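Local atomic coordinates of diaminopropionate ammonia-lyase (Escherichia coli, PDB entry 4D9M), a protein that uses pyridoxal 5'-phosphate to eliminate ammonia from both L- and D-2,3-diaminopropionate, giving pyruvate. Residues 224-229 with 254-259. Sequence-based numbering, arbitrary orientation.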
ATOM      1  N   PRO B 224       1.100 -26.871   5.934  1.00 40.62           N
ATOM      2  CA  PRO B 224       0.828 -26.312   4.607  1.00 39.95           C
ATOM      3  C   PRO B 224       0.356 -27.386   3.635  1.00 40.84           C
ATOM      4  O   PRO B 224       0.888 -28.502   3.639  1.00 42.05           O
ATOM      5  CB  PRO B 224       2.188 -25.769   4.168  1.00 39.18           C
ATOM      6  CG  PRO B 224       3.181 -26.619   4.895  1.00 39.76           C
ATOM      7  CD  PRO B 224       2.546 -26.938   6.223  1.00 40.38           C
ATOM      8  N   THR B 225      -0.638 -27.050   2.822  1.00 40.69           N
ATOM      9  CA  THR B 225      -1.071 -27.926   1.737  1.00 41.37           C
ATOM     10  C   THR B 225      -0.410 -27.491   0.431  1.00 41.16           C
ATOM     11  O   THR B 225      -0.244 -28.295  -0.491  1.00 42.14           O
ATOM     12  CB  THR B 225      -2.604 -27.909   1.563  1.00 41.69           C
ATOM     13  OG1 THR B 225      -3.046 -26.565   1.360  1.00 40.52           O
ATOM     14  CG2 THR B 225      -3.295 -28.487   2.794  1.00 42.24           C
ATOM     15  N   HIS B 226      -0.035 -26.211   0.373  1.00 40.16           N
ATOM     16  CA  HIS B 226       0.545 -25.608  -0.818  1.00 39.47           C
ATOM     17  C   HIS B 226       1.787 -24.814  -0.514  1.00 38.61           C
ATOM     18  O   HIS B 226       1.933 -24.245   0.571  1.00 38.16           O
ATOM     19  CB  HIS B 226      -0.470 -24.685  -1.493  1.00 39.40           C
ATOM     20  CG  HIS B 226      -1.659 -25.399  -2.079  1.00 40.48           C
ATOM     21  ND1 HIS B 226      -2.613 -25.968  -1.318  1.00 41.18           N
ATOM     22  CD2 HIS B 226      -2.039 -25.607  -3.403  1.00 41.27           C
ATOM     23  CE1 HIS B 226      -3.549 -26.523  -2.109  1.00 42.09           C
ATOM     24  NE2 HIS B 226      -3.196 -26.307  -3.386  1.00 42.02           N
ATOM     25  N   VAL B 227       2.696 -24.776  -1.483  1.00 37.99           N
ATOM     26  CA  VAL B 227       3.768 -23.797  -1.491  1.00 37.28           C
ATOM     27  C   VAL B 227       3.945 -23.206  -2.887  1.00 37.11           C
ATOM     28  O   VAL B 227       3.943 -23.929  -3.887  1.00 37.53           O
ATOM     29  CB  VAL B 227       5.098 -24.337  -0.900  1.00 37.21           C
ATOM     30  CG1 VAL B 227       5.709 -25.436  -1.765  1.00 37.53           C
ATOM     31  CG2 VAL B 227       6.086 -23.196  -0.676  1.00 36.11           C
ATOM     32  N   LEU B 228       4.042 -21.882  -2.942  1.00 36.60           N
ATOM     33  CA  LEU B 228       4.346 -21.172  -4.175  1.00 36.66           C
ATOM     34  C   LEU B 228       5.808 -20.739  -4.117  1.00 36.55           C
ATOM     35  O   LEU B 228       6.225 -20.057  -3.173  1.00 36.09           O
ATOM     36  CB  LEU B 228       3.439 -19.953  -4.317  1.00 36.53           C
ATOM     37  CG  LEU B 228       1.941 -20.187  -4.518  1.00 36.71           C
ATOM     38  CD1 LEU B 228       1.156 -19.070  -3.851  1.00 36.42           C
ATOM     39  CD2 LEU B 228       1.608 -20.246  -6.000  1.00 37.33           C
ATOM     40  N   LEU B 229       6.589 -21.168  -5.105  1.00 36.62           N
ATOM     41  CA  LEU B 229       8.012 -20.835  -5.164  1.00 36.33           C
ATOM     42  C   LEU B 229       8.343 -20.128  -6.458  1.00 36.62           C
ATOM     43  O   LEU B 229       8.200 -20.699  -7.545  1.00 37.02           O
ATOM     44  CB  LEU B 229       8.879 -22.088  -5.006  1.00 36.97           C
ATOM     45  CG  LEU B 229       8.699 -22.849  -3.685  1.00 37.32           C
ATOM     46  CD1 LEU B 229       9.439 -24.177  -3.711  1.00 37.47           C
ATOM     47  CD2 LEU B 229       9.137 -21.991  -2.506  1.00 36.71           C
ATOM     48  N   HIS B 254       1.312 -29.546  -2.442  1.00 43.87           N
ATOM     49  CA  HIS B 254       0.983 -29.025  -3.758  1.00 43.58           C
ATOM     50  C   HIS B 254       1.863 -27.827  -4.038  1.00 42.46           C
ATOM     51  O   HIS B 254       1.509 -26.680  -3.739  1.00 40.61           O
ATOM     52  CB  HIS B 254      -0.497 -28.666  -3.839  1.00 43.77           C
ATOM     53  CG  HIS B 254      -1.026 -28.594  -5.250  1.00 44.82           C
ATOM     54  ND1 HIS B 254      -1.971 -29.437  -5.713  1.00 46.45           N
ATOM     55  CD2 HIS B 254      -0.702 -27.746  -6.307  1.00 44.58           C
ATOM     56  CE1 HIS B 254      -2.242 -29.141  -7.001  1.00 46.76           C
ATOM     57  NE2 HIS B 254      -1.467 -28.104  -7.362  1.00 45.80           N
ATOM     58  N   SER B 255       3.031 -28.103  -4.611  1.00 42.20           N
ATOM     59  CA  SER B 255       4.042 -27.086  -4.831  1.00 41.55           C
ATOM     60  C   SER B 255       3.965 -26.494  -6.234  1.00 41.45           C
ATOM     61  O   SER B 255       3.997 -27.221  -7.233  1.00 42.15           O
ATOM     62  CB  SER B 255       5.434 -27.652  -4.564  1.00 42.26           C
ATOM     63  OG  SER B 255       5.744 -28.697  -5.464  1.00 43.73           O
ATOM     64  N   ILE B 256       3.871 -25.168  -6.288  1.00 39.98           N
ATOM     65  CA  ILE B 256       3.710 -24.444  -7.539  1.00 39.97           C
ATOM     66  C   ILE B 256       4.914 -23.534  -7.819  1.00 39.30           C
ATOM     67  O   ILE B 256       5.259 -22.660  -7.028  1.00 37.88           O
ATOM     68  CB  ILE B 256       2.406 -23.619  -7.538  1.00 39.93           C
ATOM     69  CG1 ILE B 256       1.193 -24.531  -7.341  1.00 40.70           C
ATOM     70  CG2 ILE B 256       2.272 -22.819  -8.829  1.00 40.16           C
ATOM     71  CD1 ILE B 256      -0.027 -23.827  -6.788  1.00 40.40           C
ATOM     72  N   ILE B 257       5.539 -23.751  -8.967  1.00 40.25           N
ATOM     73  CA  ILE B 257       6.687 -22.955  -9.375  1.00 39.99           C
ATOM     74  C   ILE B 257       6.206 -21.776 -10.209  1.00 40.22           C
ATOM     75  O   ILE B 257       5.471 -21.950 -11.191  1.00 40.53           O
ATOM     76  CB  ILE B 257       7.730 -23.810 -10.134  1.00 40.38           C
ATOM     77  CG1 ILE B 257       8.116 -25.050  -9.314  1.00 40.63           C
ATOM     78  CG2 ILE B 257       8.957 -22.988 -10.501  1.00 40.49           C
ATOM     79  CD1 ILE B 257       8.461 -24.791  -7.858  1.00 39.94           C
ATOM     80  N   VAL B 258       6.614 -20.577  -9.800  1.00 39.78           N
ATOM     81  CA  VAL B 258       6.157 -19.347 -10.443  1.00 40.37           C
ATOM     82  C   VAL B 258       7.301 -18.655 -11.190  1.00 41.30           C
ATOM     83  O   VAL B 258       8.361 -18.407 -10.623  1.00 40.59           O
ATOM     84  CB  VAL B 258       5.530 -18.372  -9.420  1.00 39.05           C
ATOM     85  CG1 VAL B 258       4.929 -17.169 -10.124  1.00 38.92           C
ATOM     86  CG2 VAL B 258       4.468 -19.072  -8.580  1.00 38.80           C
ATOM     87  N   GLU B 259       7.066 -18.347 -12.463  1.00 43.65           N
ATOM     88  CA  GLU B 259       8.039 -17.641 -13.296  1.00 45.20           C
ATOM     89  C   GLU B 259       7.425 -16.506 -14.107  1.00 46.11           C
ATOM     90  O   GLU B 259       6.252 -16.575 -14.478  1.00 46.04           O
ATOM     91  CB  GLU B 259       8.718 -18.613 -14.258  1.00 46.77           C
ATOM     92  CG  GLU B 259       9.900 -19.355 -13.670  1.00 47.14           C
ATOM     93  CD  GLU B 259      10.453 -20.375 -14.634  1.00 49.68           C
ATOM     94  OE1 GLU B 259       9.653 -21.174 -15.181  1.00 50.98           O
ATOM     95  OE2 GLU B 259      11.683 -20.374 -14.853  1.00 50.91           O
TER
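Strands 226-229 and 254-259 run parallel, their axes 14° apart, and five backbone hydrogen bonds, the first from H254 N to T225 O just before the strand, join the segments, the straightest from I256 N to V227 O at 2.7 Å. On the face carrying H226, L228, H254 and I256, the two imidazoles point the same way with planes 24° apart, but they are slid so far that they barely overlap; H254 NE2 bonds Q308 OE1. The rings meet instead through a CH-pi contact: H254 CB lies over one face of the H226 ring, 3.7 Å from its centroid. T225 OG1 meets the ring edge in plane, hydrogen-bonded to H226 ND1 at 2.8 Å, while H226 NE2 bonds L363 O; together these fix the ring's rotation. With an alanine in place of H226, H254 CB would probably lose the ring it packs on, and T225 OG1 and L363 O their imidazole partner. Farther along, L228 CD2 bridges I256 CB (3.8 Å) and V258 CG2 (4.0 Å). On the opposite face, V227 CG1 packs on S255 CB at 3.6 Å. Helix 235-248 of this beta-alpha-beta unit covers that face through L241; strands 370-375 and 308-312 flank 226-230 and 254-260, respectively.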